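Local coordinates for protein multi-copper Oxidase CueO (Ochrobactrum, PDB 6EVG) that is a laccase-like multicopper oxidase that oxidises lignin model compounds and lignosulfonate, probably acting on phenolic groups, at residues V245-G250 with R269-V274. Sequence-based numbering, arbitrary orientation.
Sequences VVASDG and RYEVLV
Glu-271 O takes two backbone N-H groups from the facing strand: Val-246 N at 2.9 Å, and Ala-247 N in a longer, weak bond. In return Glu-271 N reaches Ala-247 O, approaching from above the carbonyl plane. Two residues thus sit opposite one, a classic beta bulge in an otherwise regular antiparallel pairing, with Val-245 and Val-272 as the non-hydrogen-bonded pair beyond it.

At the other end side chains take over the backbone bonding. Ser-248 has OG anti to its own N (chi1 -170°), which brings the hydroxyl back across the gap to donate to Arg-269 O at 2.8 Å. Asp-249 OD1 accepts Arg-269 N in a nearly straight bond of 170°. The arginine chain bends at chi2 and chi3, bringing its guanidinium round so that Asp-249 CB lies over one face, toward the rim. The carboxylate and guanidinium planes are 18° apart, and Asp-249 OD1 lies well out of the guanidinium plane, so its long 3.7 Å salt bridge to Arg-269 NH1 rests on charge alone; the group's other partners include Gly-267 O and Asp-462, while Asp-249 OD2 meets Lys-461.

Both strands belong to a sheet of the middle cupredoxin-like domain, where 269-275 lies between 219-226 and 243-248; Asp-249 and Arg-269 join its end to the 461-463 region.

Apolar contacts line one face: Val-245 CG1 meets Tyr-270 CD1 at 3.9 Å and CG2 meets Val-272 CG1. On the same face Ser-248 OG sits 3.3 Å above the plane of the Tyr-270 ring, toward its rim. Replacing Tyr-270 by an alanine would probably open a gap beside Val-245 CG1 and the serine hydroxyl. On the other face, Val-246 CG1 packs against Leu-273 and Ala-247 CB against the extended Glu-271, whose OE1 pairs with Arg-221 while a water links OE2 to Ser-248 O.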
ATOM      1  N   VAL A 245     -12.298  10.546   6.752  1.00  7.92           N
ATOM      2  CA  VAL A 245     -10.927  10.015   6.757  1.00  7.75           C
ATOM      3  C   VAL A 245     -10.281  10.328   8.091  1.00  8.47           C
ATOM      4  O   VAL A 245     -10.161  11.508   8.473  1.00  9.61           O
ATOM      5  CB  VAL A 245     -10.096  10.595   5.602  1.00  8.93           C
ATOM      6  CG1 VAL A 245      -8.728   9.889   5.642  1.00 10.73           C
ATOM      7  CG2 VAL A 245     -10.753  10.398   4.264  1.00 10.58           C
ATOM      8  N   VAL A 246      -9.877   9.283   8.817  1.00  7.31           N
ATOM      9  CA  VAL A 246      -9.257   9.437  10.105  1.00  7.71           C
ATOM     10  C   VAL A 246      -7.748   9.129  10.098  1.00  7.72           C
ATOM     11  O   VAL A 246      -7.085   9.516  11.076  1.00  8.27           O
ATOM     12  CB  VAL A 246      -9.943   8.593  11.198  1.00  8.25           C
ATOM     13  CG1 VAL A 246     -11.379   9.060  11.401  1.00  9.07           C
ATOM     14  CG2 VAL A 246      -9.890   7.084  10.949  1.00  8.93           C
ATOM     15  N   ALA A 247      -7.242   8.485   9.071  1.00  7.86           N
ATOM     16  CA  ALA A 247      -5.807   8.121   9.049  1.00  7.62           C
ATOM     17  C   ALA A 247      -5.414   7.832   7.632  1.00  7.35           C
ATOM     18  O   ALA A 247      -6.196   7.423   6.791  1.00  7.31           O
ATOM     19  CB  ALA A 247      -5.558   6.875   9.894  1.00  8.42           C
ATOM     20  N   SER A 248      -4.088   8.013   7.396  1.00  7.61           N
ATOM     21  CA  SER A 248      -3.446   7.457   6.190  1.00  7.64           C
ATOM     22  C   SER A 248      -2.247   6.593   6.626  1.00  7.37           C
ATOM     23  O   SER A 248      -2.248   6.092   7.760  1.00  8.17           O
ATOM     24  CB  SER A 248      -3.112   8.542   5.158  1.00  8.25           C
ATOM     25  OG  SER A 248      -2.702   7.974   3.909  1.00  7.99           O
ATOM     26  N   ASP A 249      -1.283   6.426   5.740  1.00  7.41           N
ATOM     27  CA  ASP A 249      -0.225   5.393   5.887  1.00  7.43           C
ATOM     28  C   ASP A 249       0.403   5.412   7.267  1.00  7.47           C
ATOM     29  O   ASP A 249       0.690   4.352   7.850  1.00  8.32           O
ATOM     30  CB  ASP A 249       0.893   5.703   4.865  1.00  7.10           C
ATOM     31  CG  ASP A 249       0.443   6.041   3.485  1.00  7.35           C
ATOM     32  OD1 ASP A 249      -0.611   5.577   3.005  1.00  8.72           O
ATOM     33  OD2 ASP A 249       1.204   6.855   2.845  1.00  7.91           O
ATOM     34  N   GLY A 250       0.758   6.609   7.755  1.00  7.34           N
ATOM     35  CA  GLY A 250       1.499   6.798   8.957  1.00  7.99           C
ATOM     36  C   GLY A 250       0.685   7.093  10.185  1.00  8.01           C
ATOM     37  O   GLY A 250       1.274   7.459  11.225  1.00  9.04           O
ATOM     38  N   ARG A 269      -2.655   3.736   2.004  1.00  6.69           N
ATOM     39  CA  ARG A 269      -3.732   3.281   2.891  1.00  7.13           C
ATOM     40  C   ARG A 269      -4.497   4.479   3.401  1.00  7.10           C
ATOM     41  O   ARG A 269      -3.912   5.506   3.742  1.00  7.56           O
ATOM     42  CB  ARG A 269      -3.210   2.495   4.125  1.00  7.35           C
ATOM     43  CG  ARG A 269      -2.579   1.142   3.812  1.00  7.79           C
ATOM     44  CD  ARG A 269      -1.119   1.210   3.393  1.00  7.41           C
ATOM     45  NE  ARG A 269      -0.273   1.574   4.516  1.00  6.90           N
ATOM     46  CZ  ARG A 269       0.915   2.150   4.405  1.00  6.65           C
ATOM     47  NH1 ARG A 269       1.417   2.492   3.208  1.00  7.13           N
ATOM     48  NH2 ARG A 269       1.636   2.381   5.507  1.00  7.13           N
ATOM     49  N   TYR A 270      -5.822   4.316   3.549  1.00  7.16           N
ATOM     50  CA  TYR A 270      -6.638   5.286   4.265  1.00  7.38           C
ATOM     51  C   TYR A 270      -7.620   4.505   5.151  1.00  7.23           C
ATOM     52  O   TYR A 270      -8.242   3.532   4.701  1.00  8.70           O
ATOM     53  CB  TYR A 270      -7.440   6.178   3.321  1.00  7.75           C
ATOM     54  CG  TYR A 270      -6.566   7.151   2.552  1.00  7.64           C
ATOM     55  CD1 TYR A 270      -6.204   8.362   3.108  1.00  7.92           C
ATOM     56  CD2 TYR A 270      -6.057   6.837   1.310  1.00  8.17           C
ATOM     57  CE1 TYR A 270      -5.386   9.254   2.404  1.00  8.70           C
ATOM     58  CE2 TYR A 270      -5.252   7.715   0.601  1.00  9.20           C
ATOM     59  CZ  TYR A 270      -4.921   8.907   1.172  1.00  9.13           C
ATOM     60  OH  TYR A 270      -4.054   9.802   0.512  1.00 10.78           O
ATOM     61  N   GLU A 271      -7.780   4.996   6.379  1.00  6.90           N
ATOM     62  CA  GLU A 271      -8.844   4.473   7.267  1.00  7.11           C
ATOM     63  C   GLU A 271      -9.975   5.502   7.277  1.00  7.49           C
ATOM     64  O   GLU A 271      -9.716   6.706   7.497  1.00  8.14           O
ATOM     65  CB  GLU A 271      -8.333   4.244   8.669  1.00  7.69           C
ATOM     66  CG  GLU A 271      -7.125   3.318   8.780  1.00  8.80           C
ATOM     67  CD  GLU A 271      -6.722   3.013  10.190  1.00 10.28           C
ATOM     68  OE1 GLU A 271      -7.589   2.728  11.018  1.00 15.60           O
ATOM     69  OE2 GLU A 271      -5.526   3.109  10.486  1.00 13.38           O
ATOM     70  N   VAL A 272     -11.183   5.025   6.991  1.00  7.55           N
ATOM     71  CA  VAL A 272     -12.344   5.909   6.899  1.00  8.10           C
ATOM     72  C   VAL A 272     -13.456   5.372   7.760  1.00  8.41           C
ATOM     73  O   VAL A 272     -13.602   4.173   8.004  1.00 10.22           O
ATOM     74  CB  VAL A 272     -12.802   6.048   5.457  1.00  9.45           C
ATOM     75  CG1 VAL A 272     -11.686   6.593   4.581  1.00 10.82           C
ATOM     76  CG2 VAL A 272     -13.433   4.811   4.894  1.00 10.20           C
ATOM     77  N   LEU A 273     -14.279   6.298   8.259  1.00  7.64           N
ATOM     78  CA  LEU A 273     -15.512   5.925   8.974  1.00  7.88           C
ATOM     79  C   LEU A 273     -16.694   6.266   8.089  1.00  8.61           C
ATOM     80  O   LEU A 273     -16.787   7.369   7.561  1.00  9.73           O
ATOM     81  CB  LEU A 273     -15.613   6.670  10.303  1.00  8.49           C
ATOM     82  CG  LEU A 273     -14.481   6.542  11.278  1.00 11.29           C
ATOM     83  CD1 LEU A 273     -14.746   7.205  12.596  1.00 12.05           C
ATOM     84  CD2 LEU A 273     -13.970   5.196  11.505  1.00 12.08           C
ATOM     85  N   VAL A 274     -17.634   5.322   8.029  1.00  8.78           N
ATOM     86  CA  VAL A 274     -18.858   5.464   7.261  1.00  8.80           C
ATOM     87  C   VAL A 274     -20.019   5.172   8.203  1.00  9.87           C
ATOM     88  O   VAL A 274     -19.997   4.213   8.938  1.00 10.81           O
ATOM     89  CB  VAL A 274     -18.878   4.523   6.029  1.00  9.91           C
ATOM     90  CG1 VAL A 274     -20.221   4.610   5.297  1.00 11.99           C
ATOM     91  CG2 VAL A 274     -17.724   4.819   5.106  1.00 11.00           C
TER
HETATM   92  O   HOH W   1      -3.138   4.127   9.576  1.00  9.92           O